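PDB 3W9A: putative uncharacterized protein from Coprinopsis cinerea, which probably hydrolyses beta-glucans, as the beta-jelly-roll catalytic domain of a glycoside hydrolase family 131 enzyme. Local coordinates for residues 30-35 / 77-82; 168-173 / 188-193; 134-139 / 146-151. One frame throughout, in Å; residues are numbered along the deposited sequence.

Contact 1: 30-35 / 77-82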
loop_
_atom_site.group_PDB
_atom_site.type_symbol
_atom_site.label_atom_id
_atom_site.label_comp_id
_atom_site.label_asym_id
_atom_site.label_seq_id
_atom_site.Cartn_x
_atom_site.Cartn_y
_atom_site.Cartn_z
ATOM N N TYR A 30 -8.040 -0.748 -10.606
ATOM C CA TYR A 30 -7.771 -1.719 -9.536
ATOM C C TYR A 30 -8.513 -3.033 -9.738
ATOM O O TYR A 30 -9.723 -3.038 -9.962
ATOM C CB TYR A 30 -8.222 -1.146 -8.200
ATOM C CG TYR A 30 -7.320 -0.099 -7.603
ATOM C CD1 TYR A 30 -6.163 -0.462 -6.919
ATOM C CD2 TYR A 30 -7.641 1.247 -7.666
ATOM C CE1 TYR A 30 -5.342 0.502 -6.333
ATOM C CE2 TYR A 30 -6.821 2.207 -7.076
ATOM C CZ TYR A 30 -5.682 1.820 -6.409
ATOM O OH TYR A 30 -4.860 2.746 -5.824
ATOM N N GLN A 31 -7.780 -4.138 -9.611
ATOM C CA GLN A 31 -8.369 -5.476 -9.601
ATOM C C GLN A 31 -8.827 -5.781 -8.182
ATOM O O GLN A 31 -8.114 -5.521 -7.220
ATOM C CB GLN A 31 -7.382 -6.520 -10.031
ATOM C CG GLN A 31 -6.644 -6.201 -11.309
ATOM C CD GLN A 31 -5.760 -7.326 -11.775
ATOM O OE1 GLN A 31 -5.216 -8.089 -10.982
ATOM N NE2 GLN A 31 -5.580 -7.410 -13.068
ATOM N N TRP A 32 -10.015 -6.346 -8.064
ATOM C CA TRP A 32 -10.593 -6.561 -6.750
ATOM C C TRP A 32 -11.137 -7.995 -6.730
ATOM O O TRP A 32 -12.238 -8.265 -7.223
ATOM C CB TRP A 32 -11.662 -5.520 -6.510
ATOM C CG TRP A 32 -12.483 -5.672 -5.257
ATOM C CD1 TRP A 32 -13.828 -5.572 -5.159
ATOM C CD2 TRP A 32 -11.997 -5.947 -3.946
ATOM N NE1 TRP A 32 -14.224 -5.764 -3.862
ATOM C CE2 TRP A 32 -13.110 -5.984 -3.092
ATOM C CE3 TRP A 32 -10.713 -6.127 -3.401
ATOM C CZ2 TRP A 32 -12.998 -6.221 -1.730
ATOM C CZ3 TRP A 32 -10.600 -6.346 -2.025
ATOM C CH2 TRP A 32 -11.727 -6.388 -1.210
ATOM N N TYR A 33 -10.295 -8.902 -6.251
ATOM C CA TYR A 33 -10.649 -10.330 -6.115
ATOM C C TYR A 33 -10.048 -11.000 -4.871
ATOM O O TYR A 33 -10.520 -12.044 -4.481
ATOM C CB TYR A 33 -10.261 -11.125 -7.367
ATOM C CG TYR A 33 -8.775 -11.197 -7.644
ATOM C CD1 TYR A 33 -8.013 -12.269 -7.206
ATOM C CD2 TYR A 33 -8.133 -10.181 -8.336
ATOM C CE1 TYR A 33 -6.642 -12.334 -7.460
ATOM C CE2 TYR A 33 -6.771 -10.235 -8.597
ATOM C CZ TYR A 33 -6.022 -11.303 -8.154
ATOM O OH TYR A 33 -4.659 -11.330 -8.423
ATOM N N ILE A 34 -8.986 -10.431 -4.282
ATOM C CA ILE A 34 -8.383 -11.000 -3.086
ATOM C C ILE A 34 -9.188 -10.479 -1.888
ATOM O O ILE A 34 -8.863 -9.466 -1.300
ATOM C CB ILE A 34 -6.873 -10.648 -2.973
ATOM C CG1 ILE A 34 -6.107 -11.174 -4.189
ATOM C CG2 ILE A 34 -6.254 -11.257 -1.726
ATOM C CD1 ILE A 34 -4.633 -10.804 -4.215
ATOM N N LYS A 35 -10.263 -11.177 -1.552
ATOM C CA LYS A 35 -11.200 -10.698 -0.559
ATOM C C LYS A 35 -12.026 -11.832 0.017
ATOM O O LYS A 35 -12.070 -12.926 -0.559
ATOM C CB LYS A 35 -12.161 -9.732 -1.231
ATOM C CG LYS A 35 -13.006 -10.392 -2.297
ATOM C CD LYS A 35 -13.645 -9.389 -3.230
ATOM C CE LYS A 35 -14.595 -10.077 -4.197
ATOM N NZ LYS A 35 -14.940 -9.185 -5.341
HETATM N N MSE A 77 -6.101 -13.397 7.010
HETATM C CA MSE A 77 -6.945 -12.213 6.843
HETATM C C MSE A 77 -6.351 -11.417 5.738
HETATM O O MSE A 77 -5.209 -11.017 5.827
HETATM C CB MSE A 77 -7.048 -11.384 8.127
HETATM C CG MSE A 77 -7.406 -12.317 9.272
HETATM SE SE MSE A 77 -8.270 -11.492 10.852
HETATM C CE MSE A 77 -7.744 -9.613 10.688
ATOM N N ARG A 78 -7.118 -11.195 4.679
ATOM C CA ARG A 78 -6.593 -10.537 3.476
ATOM C C ARG A 78 -7.616 -9.609 2.853
ATOM O O ARG A 78 -8.758 -10.022 2.612
ATOM C CB ARG A 78 -6.172 -11.578 2.436
ATOM C CG ARG A 78 -5.015 -12.462 2.851
ATOM C CD ARG A 78 -4.577 -13.373 1.709
ATOM N NE ARG A 78 -3.855 -12.667 0.658
ATOM C CZ ARG A 78 -3.216 -13.273 -0.350
ATOM N NH1 ARG A 78 -3.230 -14.587 -0.461
ATOM N NH2 ARG A 78 -2.573 -12.568 -1.263
ATOM N N THR A 79 -7.203 -8.367 2.599
ATOM C CA THR A 79 -8.005 -7.409 1.833
ATOM C C THR A 79 -7.024 -6.656 0.986
ATOM O O THR A 79 -6.288 -5.829 1.508
ATOM C CB THR A 79 -8.735 -6.417 2.733
ATOM O OG1 THR A 79 -9.727 -7.109 3.502
ATOM C CG2 THR A 79 -9.405 -5.329 1.898
ATOM N N GLU A 80 -6.968 -6.975 -0.303
ATOM C CA GLU A 80 -5.892 -6.483 -1.167
ATOM C C GLU A 80 -6.429 -6.164 -2.558
ATOM O O GLU A 80 -7.138 -6.968 -3.154
ATOM C CB GLU A 80 -4.765 -7.523 -1.262
ATOM C CG GLU A 80 -4.712 -8.404 -0.030
ATOM C CD GLU A 80 -3.638 -9.463 -0.027
ATOM O OE1 GLU A 80 -3.009 -9.734 -1.062
ATOM O OE2 GLU A 80 -3.423 -10.030 1.064
ATOM N N LEU A 81 -6.089 -4.992 -3.061
ATOM C CA LEU A 81 -6.321 -4.658 -4.469
ATOM C C LEU A 81 -5.025 -4.813 -5.227
ATOM O O LEU A 81 -3.952 -4.822 -4.622
ATOM C CB LEU A 81 -6.802 -3.212 -4.579
ATOM C CG LEU A 81 -8.146 -2.903 -3.918
ATOM C CD1 LEU A 81 -8.168 -1.470 -3.400
ATOM C CD2 LEU A 81 -9.305 -3.153 -4.876
ATOM N N ILE A 82 -5.123 -4.920 -6.545
ATOM C CA ILE A 82 -3.962 -5.023 -7.418
ATOM C C ILE A 82 -4.115 -4.002 -8.539
ATOM O O ILE A 82 -5.223 -3.765 -9.009
ATOM C CB ILE A 82 -3.846 -6.403 -8.085
ATOM C CG1 ILE A 82 -3.965 -7.548 -7.063
ATOM C CG2 ILE A 82 -2.571 -6.514 -8.917
ATOM C CD1 ILE A 82 -2.761 -7.735 -6.174
HETATM O O HOH W 1 -7.721 -7.926 -5.568
#

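Contact 2: 168-173 / 188-193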
loop_
_atom_site.group_PDB
_atom_site.type_symbol
_atom_site.label_atom_id
_atom_site.label_comp_id
_atom_site.label_asym_id
_atom_site.label_seq_id
_atom_site.Cartn_x
_atom_site.Cartn_y
_atom_site.Cartn_z
ATOM N N LYS A 168 18.090 -4.886 -10.637
ATOM C CA LYS A 168 17.438 -5.766 -9.653
ATOM C C LYS A 168 17.745 -5.316 -8.223
ATOM O O LYS A 168 18.174 -6.093 -7.371
ATOM C CB LYS A 168 17.771 -7.248 -9.910
ATOM C CG LYS A 168 17.040 -7.813 -11.125
ATOM C CD LYS A 168 17.636 -9.116 -11.633
ATOM C CE LYS A 168 17.512 -10.258 -10.632
ATOM N NZ LYS A 168 16.132 -10.817 -10.568
ATOM N N THR A 169 17.511 -4.031 -7.976
ATOM C CA THR A 169 17.638 -3.453 -6.645
ATOM C C THR A 169 16.426 -2.591 -6.279
ATOM O O THR A 169 15.714 -2.076 -7.148
ATOM C CB THR A 169 18.891 -2.569 -6.509
ATOM O OG1 THR A 169 18.764 -1.400 -7.340
ATOM C CG2 THR A 169 20.159 -3.351 -6.860
ATOM N N VAL A 170 16.249 -2.413 -4.974
ATOM C CA VAL A 170 15.197 -1.568 -4.418
ATOM C C VAL A 170 15.699 -0.723 -3.220
ATOM O O VAL A 170 16.366 -1.222 -2.310
ATOM C CB VAL A 170 13.968 -2.406 -4.014
ATOM C CG1 VAL A 170 14.325 -3.449 -2.969
ATOM C CG2 VAL A 170 12.854 -1.511 -3.514
ATOM N N GLY A 171 15.398 0.566 -3.263
ATOM C CA GLY A 171 15.621 1.472 -2.145
ATOM C C GLY A 171 14.303 1.992 -1.624
ATOM O O GLY A 171 13.223 1.610 -2.120
ATOM N N LEU A 172 14.373 2.868 -0.624
ATOM C CA LEU A 172 13.177 3.391 0.018
ATOM C C LEU A 172 13.245 4.911 0.210
ATOM O O LEU A 172 14.252 5.446 0.724
ATOM C CB LEU A 172 12.980 2.714 1.369
ATOM C CG LEU A 172 11.728 3.135 2.131
ATOM C CD1 LEU A 172 10.491 2.572 1.429
ATOM C CD2 LEU A 172 11.803 2.699 3.595
ATOM N N TRP A 173 12.187 5.600 -0.217
ATOM C CA TRP A 173 11.990 7.006 0.120
ATOM C C TRP A 173 10.893 7.070 1.195
ATOM O O TRP A 173 9.928 6.308 1.153
ATOM C CB TRP A 173 11.621 7.836 -1.104
ATOM C CG TRP A 173 12.677 7.853 -2.169
ATOM C CD1 TRP A 173 13.061 6.806 -2.944
ATOM C CD2 TRP A 173 13.473 8.970 -2.582
ATOM N NE1 TRP A 173 14.055 7.195 -3.816
ATOM C CE2 TRP A 173 14.311 8.525 -3.630
ATOM C CE3 TRP A 173 13.539 10.316 -2.191
ATOM C CZ2 TRP A 173 15.239 9.363 -4.265
ATOM C CZ3 TRP A 173 14.454 11.153 -2.827
ATOM C CH2 TRP A 173 15.300 10.666 -3.851
ATOM N N VAL A 188 19.221 -1.864 -2.421
ATOM C CA VAL A 188 19.822 -3.134 -2.001
ATOM C C VAL A 188 19.341 -4.236 -2.940
ATOM O O VAL A 188 18.256 -4.117 -3.517
ATOM C CB VAL A 188 19.447 -3.500 -0.538
ATOM C CG1 VAL A 188 19.782 -2.354 0.411
ATOM C CG2 VAL A 188 17.976 -3.875 -0.406
ATOM N N PRO A 189 20.134 -5.309 -3.104
ATOM C CA PRO A 189 19.699 -6.348 -4.040
ATOM C C PRO A 189 18.415 -7.067 -3.643
ATOM O O PRO A 189 18.182 -7.344 -2.473
ATOM C CB PRO A 189 20.883 -7.327 -4.058
ATOM C CG PRO A 189 22.071 -6.483 -3.722
ATOM C CD PRO A 189 21.554 -5.478 -2.722
ATOM N N ALA A 190 17.581 -7.348 -4.636
ATOM C CA ALA A 190 16.411 -8.186 -4.438
ATOM C C ALA A 190 15.968 -8.713 -5.778
ATOM O O ALA A 190 16.287 -8.128 -6.819
ATOM C CB ALA A 190 15.283 -7.395 -3.782
ATOM N N ASN A 191 15.217 -9.808 -5.758
ATOM C CA ASN A 191 14.634 -10.332 -6.983
ATOM C C ASN A 191 13.380 -9.519 -7.311
ATOM O O ASN A 191 12.293 -9.799 -6.815
ATOM C CB ASN A 191 14.335 -11.823 -6.858
ATOM C CG ASN A 191 13.751 -12.407 -8.138
ATOM O OD1 ASN A 191 13.542 -11.701 -9.134
ATOM N ND2 ASN A 191 13.481 -13.697 -8.115
ATOM N N THR A 192 13.560 -8.497 -8.144
ATOM C CA THR A 192 12.532 -7.488 -8.386
ATOM C C THR A 192 11.517 -7.860 -9.464
ATOM O O THR A 192 10.810 -6.986 -9.961
ATOM C CB THR A 192 13.189 -6.166 -8.817
ATOM O OG1 THR A 192 14.073 -6.425 -9.919
ATOM C CG2 THR A 192 13.969 -5.557 -7.661
ATOM N N PHE A 193 11.437 -9.134 -9.839
ATOM C CA PHE A 193 10.524 -9.510 -10.888
ATOM C C PHE A 193 9.095 -9.197 -10.473
ATOM O O PHE A 193 8.647 -9.571 -9.392
ATOM C CB PHE A 193 10.607 -10.989 -11.277
ATOM C CG PHE A 193 9.533 -11.380 -12.261
ATOM C CD1 PHE A 193 9.648 -11.021 -13.594
ATOM C CD2 PHE A 193 8.377 -12.027 -11.842
ATOM C CE1 PHE A 193 8.656 -11.340 -14.502
ATOM C CE2 PHE A 193 7.382 -12.347 -12.745
ATOM C CZ PHE A 193 7.526 -12.007 -14.078
HETATM O O HOH W 2 14.204 -11.835 -11.779
#

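Contact 3: 134-139 / 146-151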
loop_
_atom_site.group_PDB
_atom_site.type_symbol
_atom_site.label_atom_id
_atom_site.label_comp_id
_atom_site.label_asym_id
_atom_site.label_seq_id
_atom_site.Cartn_x
_atom_site.Cartn_y
_atom_site.Cartn_z
ATOM N N PRO A 134 8.037 -4.944 17.546
ATOM C CA PRO A 134 6.820 -5.312 16.831
ATOM C C PRO A 134 5.819 -4.157 16.644
ATOM O O PRO A 134 4.985 -4.230 15.743
ATOM C CB PRO A 134 6.247 -6.462 17.669
ATOM C CG PRO A 134 6.865 -6.318 19.023
ATOM C CD PRO A 134 8.224 -5.720 18.783
ATOM N N SER A 135 5.924 -3.100 17.457
ATOM C CA SER A 135 5.083 -1.904 17.287
ATOM C C SER A 135 5.639 -0.924 16.262
ATOM O O SER A 135 5.088 0.164 16.079
ATOM C CB SER A 135 4.884 -1.176 18.621
ATOM O OG SER A 135 4.181 -2.013 19.507
ATOM N N ASN A 136 6.738 -1.292 15.612
ATOM C CA ASN A 136 7.241 -0.522 14.493
ATOM C C ASN A 136 6.686 -1.011 13.173
ATOM O O ASN A 136 6.444 -2.198 12.962
ATOM C CB ASN A 136 8.765 -0.568 14.421
ATOM C CG ASN A 136 9.432 0.303 15.472
ATOM O OD1 ASN A 136 8.820 0.689 16.455
ATOM N ND2 ASN A 136 10.696 0.617 15.253
ATOM N N LEU A 137 6.509 -0.062 12.275
ATOM C CA LEU A 137 6.264 -0.337 10.883
ATOM C C LEU A 137 7.643 -0.503 10.232
ATOM O O LEU A 137 8.383 0.461 10.120
ATOM C CB LEU A 137 5.501 0.845 10.284
ATOM C CG LEU A 137 4.963 0.767 8.860
ATOM C CD1 LEU A 137 3.929 -0.358 8.720
ATOM C CD2 LEU A 137 4.366 2.105 8.446
ATOM N N GLY A 138 7.988 -1.724 9.829
ATOM C CA GLY A 138 9.251 -1.986 9.151
ATOM C C GLY A 138 9.120 -2.168 7.654
ATOM O O GLY A 138 8.155 -2.763 7.179
ATOM N N TRP A 139 10.106 -1.658 6.918
ATOM C CA TRP A 139 10.256 -1.905 5.481
ATOM C C TRP A 139 11.307 -2.949 5.259
ATOM O O TRP A 139 12.386 -2.908 5.880
ATOM C CB TRP A 139 10.671 -0.650 4.727
ATOM C CG TRP A 139 10.844 -0.856 3.267
ATOM C CD1 TRP A 139 9.855 -1.090 2.344
ATOM C CD2 TRP A 139 12.074 -0.852 2.540
ATOM N NE1 TRP A 139 10.408 -1.228 1.090
ATOM C CE2 TRP A 139 11.765 -1.074 1.185
ATOM C CE3 TRP A 139 13.410 -0.678 2.903
ATOM C CZ2 TRP A 139 12.744 -1.139 0.196
ATOM C CZ3 TRP A 139 14.379 -0.728 1.915
ATOM C CH2 TRP A 139 14.044 -0.957 0.581
ATOM N N ARG A 146 15.187 -3.255 6.542
ATOM C CA ARG A 146 16.186 -2.212 6.329
ATOM C C ARG A 146 15.841 -0.914 7.053
ATOM O O ARG A 146 16.672 -0.018 7.151
ATOM C CB ARG A 146 16.341 -1.905 4.830
ATOM C CG ARG A 146 16.352 -3.111 3.915
ATOM C CD ARG A 146 17.449 -4.084 4.282
ATOM N NE ARG A 146 17.418 -5.262 3.415
ATOM C CZ ARG A 146 18.460 -5.748 2.739
ATOM N NH1 ARG A 146 19.663 -5.196 2.835
ATOM N NH2 ARG A 146 18.302 -6.827 1.991
ATOM N N TRP A 147 14.618 -0.800 7.558
ATOM C CA TRP A 147 14.144 0.468 8.087
ATOM C C TRP A 147 12.885 0.218 8.887
ATOM O O TRP A 147 12.112 -0.685 8.566
ATOM C CB TRP A 147 13.867 1.397 6.908
ATOM C CG TRP A 147 13.345 2.766 7.222
ATOM C CD1 TRP A 147 14.063 3.917 7.253
ATOM C CD2 TRP A 147 11.983 3.138 7.473
ATOM N NE1 TRP A 147 13.247 4.976 7.538
ATOM C CE2 TRP A 147 11.963 4.524 7.683
ATOM C CE3 TRP A 147 10.787 2.428 7.571
ATOM C CZ2 TRP A 147 10.797 5.220 7.968
ATOM C CZ3 TRP A 147 9.627 3.123 7.865
ATOM C CH2 TRP A 147 9.640 4.504 8.049
ATOM N N SER A 148 12.661 1.017 9.921
ATOM C CA SER A 148 11.449 0.889 10.702
ATOM C C SER A 148 11.232 2.139 11.513
ATOM O O SER A 148 12.149 2.944 11.702
ATOM C CB SER A 148 11.473 -0.381 11.595
ATOM O OG SER A 148 12.289 -0.230 12.742
ATOM N N THR A 149 10.004 2.328 11.960
ATOM C CA THR A 149 9.645 3.533 12.676
ATOM C C THR A 149 8.436 3.198 13.533
ATOM O O THR A 149 7.584 2.397 13.119
ATOM C CB THR A 149 9.386 4.715 11.703
ATOM O OG1 THR A 149 9.475 5.960 12.401
ATOM C CG2 THR A 149 8.025 4.625 11.040
ATOM N N PRO A 150 8.380 3.744 14.761
ATOM C CA PRO A 150 7.176 3.524 15.537
ATOM C C PRO A 150 5.908 3.853 14.745
ATOM O O PRO A 150 5.806 4.919 14.162
ATOM C CB PRO A 150 7.367 4.480 16.710
ATOM C CG PRO A 150 8.845 4.409 16.965
ATOM C CD PRO A 150 9.471 4.297 15.593
ATOM N N PHE A 151 4.959 2.923 14.705
ATOM C CA PHE A 151 3.734 3.126 13.926
ATOM C C PHE A 151 2.752 3.986 14.753
ATOM O O PHE A 151 1.765 3.495 15.305
ATOM C CB PHE A 151 3.139 1.764 13.519
ATOM C CG PHE A 151 2.083 1.830 12.432
ATOM C CD1 PHE A 151 1.277 0.725 12.181
ATOM C CD2 PHE A 151 1.901 2.958 11.653
ATOM C CE1 PHE A 151 0.323 0.754 11.177
ATOM C CE2 PHE A 151 0.928 2.995 10.668
ATOM C CZ PHE A 151 0.146 1.894 10.422
#

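Contact 1: 30-35 / 77-82
A single water is wedged between the backbones of Gln31, Tyr33 and Glu80, where two antiparallel strands move apart. It donates to Gln31 O and Glu80 O, lying 2.7 Å from Glu80 O, and accepts from Tyr33 N at 2.8 Å, so three polar backbone atoms are joined through it. Before the water the pairing is direct: Gln31 N reaches Ile82 O at 2.7 Å and 166°, and Ile82 N answers to Gln31 O. Beyond it the chain bends in an inverse gamma turn centred on Ile34, whose O accepts from Glu80 N at a longer 3.3 Å.

On the face bearing Ile34, Glu80 and Ile82, Arg78 grips Glu80 side-on. Its NE binds Glu80 OE2 at 2.7 Å and its NH2 binds Glu80 OE1 at 2.9 Å; both oxygens lie near the guanidinium plane, but the nitrogens come from above the carboxylate plane. Ile34 suits this place because its two branches do different work. With CG1 anti to the carbonyl carbon (chi1 -59°), CG2 lies over one guanidinium face, 3.7 Å from Arg78 NE, and also touches the Glu80 carboxylate, while CD1 meets Ile82 CD1. Glu80 OE1 has a further partner in His200 ND1, and a glycerol, probably from the crystallisation liquor, lies beside Arg78 and may mark a pocket.

The other face is mostly apolar. Trp32 brings CE3 to 3.6 Å from Leu81 CD2, and Glu80 O lies at the edge of the indole; Trp32 NE1 is bonded to Thr40 OG1. Thr79 and Leu81 pack on strands 44-47 and 61-66 of the opposing sheet, whereas strand 77-83 pairs laterally with strand 203-205, leaving strand 30-34 along its other side.

Contact 2: 168-173 / 188-193
The first torsion of Thr192 and two bends late in the Lys168 chain bring these residues and Asn191 together. Thr192 holds OG1 between its backbone N and carbonyl carbon (chi1 53°), which turns OG1 to within 3.4 Å of Lys168 CA and lays CG2 against the Lys168-Thr169 peptide; Lys168, bent at its last two torsions, curls its amine alongside Asn191. The setting is the open end of a beta hairpin, strands 169-176 and 182-189, in the jelly roll. Lys168, with a positive phi of 65°, and Thr169 form a G1 beta bulge opposite Asp164.

Val170 and Val188 exchange two backbone bonds, and Ala190 N continues the pairing to Lys168 O at 3.1 Å, almost straight at 177°. A small Ala190 suits the spot where its CB meets Val170 CG1 at 4.1 Å. A glycine in place of Thr192 would probably open a gap beneath the bulge peptide and let the stem of Lys168 move more freely, since hydroxyl and methyl would both be gone. On the solvent side, where Lys168 and Asn191 are exposed, a water donates to Asn191 OD1 at 2.7 Å; its approach to Lys168 NZ is doubtfully short.

Contact 3: 134-139 / 146-151
The ring of Phe151 takes Leu137 CD2 over one face, 4.1 Å from Phe151 CD2, while Tyr128 meets it edge-to-face and Trp215 also packs against it. Trp147 has the backbone N of Thr149, two residues further along its own strand, over one face, and its CZ3 comes obliquely to within 3.7 Å of Leu137 O. The indole of Trp139 is met, also obliquely, by the aliphatic stem of Arg146: CZ3 lies 3.7 Å from Arg146 CG, and the guanidinium plane is turned 45° from the ring, with Arg146 NH2 bonded to Ala141 O. The Asn136 amide uses its own plane, ND2 pointing to Ser148 OG at 3.1 Å and 173°.

These groups ride on the beta hairpin of strands 136-141 and 144-150. Gly138 CA lies 3.7 Å from Ser148 CB, a close approach that the lack of a side chain suits, and Pro150 occupies a non-hydrogen-bonded pair with Asn136, where its missing N-H costs no bond across the strands. Arg146 and Trp147 form a classic beta bulge opposite Trp139, whose O accepts from Arg146 N at 2.9 Å and only weakly from Trp147 N.

The chemistry is divided: Leu137, Trp139 and Trp147 give one face an oily surface that meets the other sheet, whereas on the other Asn136 ND2 and Ser148 OG pair two partly exposed residues, so polar bonding and apolar contact hold opposite sides.

How the contacts relate
From the N terminus, contact 1 comes first, closing a long loop that carries strands 44-47 and 61-66 of the opposing sheet. Contact 3 follows with a short hairpin, and contact 2 then closes another, its strands joined by the turn 177-181. The three are in series, none nesting within or crossing another. Contacts 1 and 3 belong to the same sheet but lie on opposite sides of the chain's centre, about 24 Å apart between centres. Contact 2 belongs to the other sheet and packs directly on contact 3: Leu172 CD2 lies 3.7 Å from Trp139 CG, and Val188 meets Arg146, joining the two sheets of the jelly roll.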